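PDB 6WN7: protein S100-A5 from Homo sapiens, which binds calcium, zinc and copper ions as a homodimer of the S100 family, with calcium and copper competing for the same EF-hand sites. Local coordinates for residues R34-K38 against I55-M59. The protein carries 2 engineered substitutions. Sequence-based numbering, arbitrary orientation.
Sequences RKELK and IDDLM. With CA (calcium ion), chain K.
Arg-34 reaches from the exiting helix of the first EF-hand to Ile-55 and Asp-56 on the entering helix of the second, a contact between the two halves of the S100 EF-hand pair. The short helical segments cross at 109° with their axes 10.7 Å apart, a gap that long side chains are suited to bridge. The arginine can be followed outward. Its CB lies beside the thioether of Met-59, 4.1 Å from SD; with CG anti to the backbone N and the chain extended as far as NE, CG then passes Ile-55 CG2 at 3.7 Å. That same methyl sits over one face of the guanidinium, toward its rim, 3.5 Å from NE and 3.6 Å from CZ, so a beta-branched residue gives the flat cation an apolar floor. At the edge, NE and NH1 grip Asp-56 side-on, both donating to the single atom OD1 in a salt bridge. OD1 is tilted about 18° out of the guanidinium plane and both bonds are bent; with the two planes turned 56° apart, this is no flat two-oxygen pairing. With an alanine here, the Asp-56 carboxylate would probably lose this cationic mate and the Ile-55 CG2 methyl its cover. The other branch of Ile-55 turns to Lys-38, whose aliphatic CB meets CD1 at 3.7 Å; a lysine suits this exposed margin because its stem can pack while its amine leads away. Deeper, Leu-37 points at the other helix, and its CD2 touches both Leu-58 CD2 and Met-59 SD, the unbranched methionine reaching into the junction beside Asp-63 of the second calcium site. Glu-36 chelates the first calcium through both carboxylate oxygens. Asp-56 OD1 is met nearly along its C-O direction by both donors, with NH1 at 2.9 Å and NE at 3.1 Å.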
ATOM      1  N   ARG B  34       0.933 -18.156   8.996  1.00 13.58           N
ATOM      2  CA  ARG B  34       2.325 -17.830   9.219  1.00 10.85           C
ATOM      3  C   ARG B  34       3.196 -18.405   8.109  1.00 10.88           C
ATOM      4  O   ARG B  34       4.105 -17.732   7.628  1.00 12.16           O
ATOM      5  CB  ARG B  34       2.771 -18.323  10.587  1.00 14.49           C
ATOM      6  CG  ARG B  34       4.120 -17.725  11.031  1.00 19.02           C
ATOM      7  CD  ARG B  34       4.644 -18.386  12.312  1.00 21.63           C
ATOM      8  NE  ARG B  34       6.068 -18.145  12.549  1.00 20.53           N
ATOM      9  CZ  ARG B  34       7.059 -18.824  11.973  1.00 18.16           C
ATOM     10  NH1 ARG B  34       8.318 -18.528  12.258  1.00 18.09           N
ATOM     11  NH2 ARG B  34       6.798 -19.797  11.108  1.00 19.59           N
ATOM     12  N   LYS B  35       2.920 -19.636   7.666  1.00 10.89           N
ATOM     13  CA  LYS B  35       3.651 -20.199   6.528  1.00 10.93           C
ATOM     14  C   LYS B  35       3.500 -19.333   5.282  1.00 11.60           C
ATOM     15  O   LYS B  35       4.467 -19.048   4.571  1.00 12.28           O
ATOM     16  CB  LYS B  35       3.103 -21.585   6.194  1.00 13.35           C
ATOM     17  N   GLU B  36       2.287 -18.905   4.978  1.00 11.60           N
ATOM     18  CA  GLU B  36       2.059 -18.169   3.751  1.00 10.95           C
ATOM     19  C   GLU B  36       2.700 -16.790   3.808  1.00 11.75           C
ATOM     20  O   GLU B  36       3.217 -16.302   2.799  1.00 12.32           O
ATOM     21  CB  GLU B  36       0.556 -18.117   3.503  1.00 12.12           C
ATOM     22  CG  GLU B  36      -0.094 -19.497   3.247  1.00 10.94           C
ATOM     23  CD  GLU B  36      -1.631 -19.425   3.226  1.00 10.92           C
ATOM     24  OE1 GLU B  36      -2.173 -18.505   3.828  1.00 11.69           O
ATOM     25  OE2 GLU B  36      -2.303 -20.275   2.639  1.00 11.09           O
ATOM     26  N   LEU B  37       2.694 -16.157   4.979  1.00 12.51           N
ATOM     27  CA  LEU B  37       3.326 -14.851   5.119  1.00 11.95           C
ATOM     28  C   LEU B  37       4.834 -14.949   4.929  1.00 12.18           C
ATOM     29  O   LEU B  37       5.443 -14.124   4.238  1.00 11.02           O
ATOM     30  CB  LEU B  37       2.995 -14.297   6.496  1.00 12.43           C
ATOM     31  CG  LEU B  37       3.600 -12.922   6.734  1.00 13.10           C
ATOM     32  CD1 LEU B  37       2.890 -11.872   5.890  1.00 14.30           C
ATOM     33  CD2 LEU B  37       3.563 -12.574   8.186  1.00 13.36           C
ATOM     34  N   LYS B  38       5.451 -15.961   5.523  1.00 12.42           N
ATOM     35  CA  LYS B  38       6.886 -16.156   5.360  1.00 13.34           C
ATOM     36  C   LYS B  38       7.254 -16.434   3.908  1.00 13.30           C
ATOM     37  O   LYS B  38       8.280 -15.944   3.419  1.00 14.31           O
ATOM     38  CB  LYS B  38       7.335 -17.282   6.298  1.00 15.84           C
ATOM     39  CG  LYS B  38       8.761 -17.730   6.162  1.00 19.73           C
ATOM     40  CD  LYS B  38       9.047 -18.864   7.150  1.00 22.78           C
ATOM     41  CE  LYS B  38       9.707 -20.061   6.463  1.00 27.82           C
ATOM     42  NZ  LYS B  38      10.247 -21.112   7.400  1.00 29.23           N
ATOM     43  N   ILE B  55       9.761 -13.449  11.959  1.00 17.80           N
ATOM     44  CA  ILE B  55       8.439 -13.807  11.464  1.00 17.84           C
ATOM     45  C   ILE B  55       7.437 -13.877  12.610  1.00 15.64           C
ATOM     46  O   ILE B  55       6.284 -13.442  12.482  1.00 14.61           O
ATOM     47  CB  ILE B  55       8.515 -15.150  10.712  1.00 18.04           C
ATOM     48  CG1 ILE B  55       9.439 -15.055   9.506  1.00 16.19           C
ATOM     49  CG2 ILE B  55       7.094 -15.619  10.312  1.00 20.24           C
ATOM     50  CD1 ILE B  55       8.776 -14.474   8.311  1.00 18.47           C
ATOM     51  N   ASP B  56       7.852 -14.472  13.733  1.00 16.48           N
ATOM     52  CA  ASP B  56       7.001 -14.515  14.917  1.00 16.62           C
ATOM     53  C   ASP B  56       6.558 -13.113  15.306  1.00 15.93           C
ATOM     54  O   ASP B  56       5.380 -12.862  15.552  1.00 16.16           O
ATOM     55  CB  ASP B  56       7.762 -15.114  16.105  1.00 19.61           C
ATOM     56  CG  ASP B  56       8.250 -16.520  15.865  1.00 24.74           C
ATOM     57  OD1 ASP B  56       7.981 -17.092  14.796  1.00 27.51           O
ATOM     58  OD2 ASP B  56       8.917 -17.057  16.768  1.00 26.86           O
ATOM     59  N   ASP B  57       7.510 -12.199  15.411  1.00 14.68           N
ATOM     60  CA  ASP B  57       7.205 -10.890  15.950  1.00 15.65           C
ATOM     61  C   ASP B  57       6.306 -10.118  14.999  1.00 14.59           C
ATOM     62  O   ASP B  57       5.377  -9.439  15.435  1.00 15.49           O
ATOM     63  CB  ASP B  57       8.514 -10.135  16.217  1.00 19.76           C
ATOM     64  CG  ASP B  57       9.454 -10.857  17.229  1.00 19.67           C
ATOM     65  OD1 ASP B  57       9.217 -12.011  17.617  1.00 21.12           O
ATOM     66  OD2 ASP B  57      10.449 -10.251  17.640  1.00 19.97           O
ATOM     67  N   LEU B  58       6.573 -10.207  13.694  1.00 15.71           N
ATOM     68  CA  LEU B  58       5.746  -9.515  12.709  1.00 14.40           C
ATOM     69  C   LEU B  58       4.352 -10.137  12.625  1.00 14.19           C
ATOM     70  O   LEU B  58       3.352  -9.421  12.554  1.00 19.10           O
ATOM     71  CB  LEU B  58       6.438  -9.561  11.355  1.00 16.67           C
ATOM     72  CG  LEU B  58       5.682  -8.940  10.181  1.00 15.04           C
ATOM     73  CD1 LEU B  58       5.735  -7.443  10.317  1.00 15.32           C
ATOM     74  CD2 LEU B  58       6.270  -9.393   8.871  1.00 13.52           C
ATOM     75  N   MET B  59       4.289 -11.422  12.770  1.00 13.81           N
ATOM     76  CA  MET B  59       3.023 -12.116  12.805  1.00 14.09           C
ATOM     77  C   MET B  59       2.132 -11.608  13.986  1.00 16.79           C
ATOM     78  O   MET B  59       0.946 -11.261  13.889  1.00 17.69           O
ATOM     79  CB  MET B  59       3.176 -13.678  12.872  1.00 16.19           C
ATOM     80  CG  MET B  59       1.897 -14.451  12.824  1.00 18.17           C
ATOM     81  SD  MET B  59       1.159 -14.577  11.171  1.00 20.14           S
ATOM     82  CE  MET B  59      -0.484 -15.090  11.638  1.00 24.49           C
TER
HETATM   83 CA    CA K 101      -4.440 -19.117   3.554  1.00 12.02          CA
HETATM   84  O   HOH W   1      -4.510 -19.463   5.861  1.00 15.99           O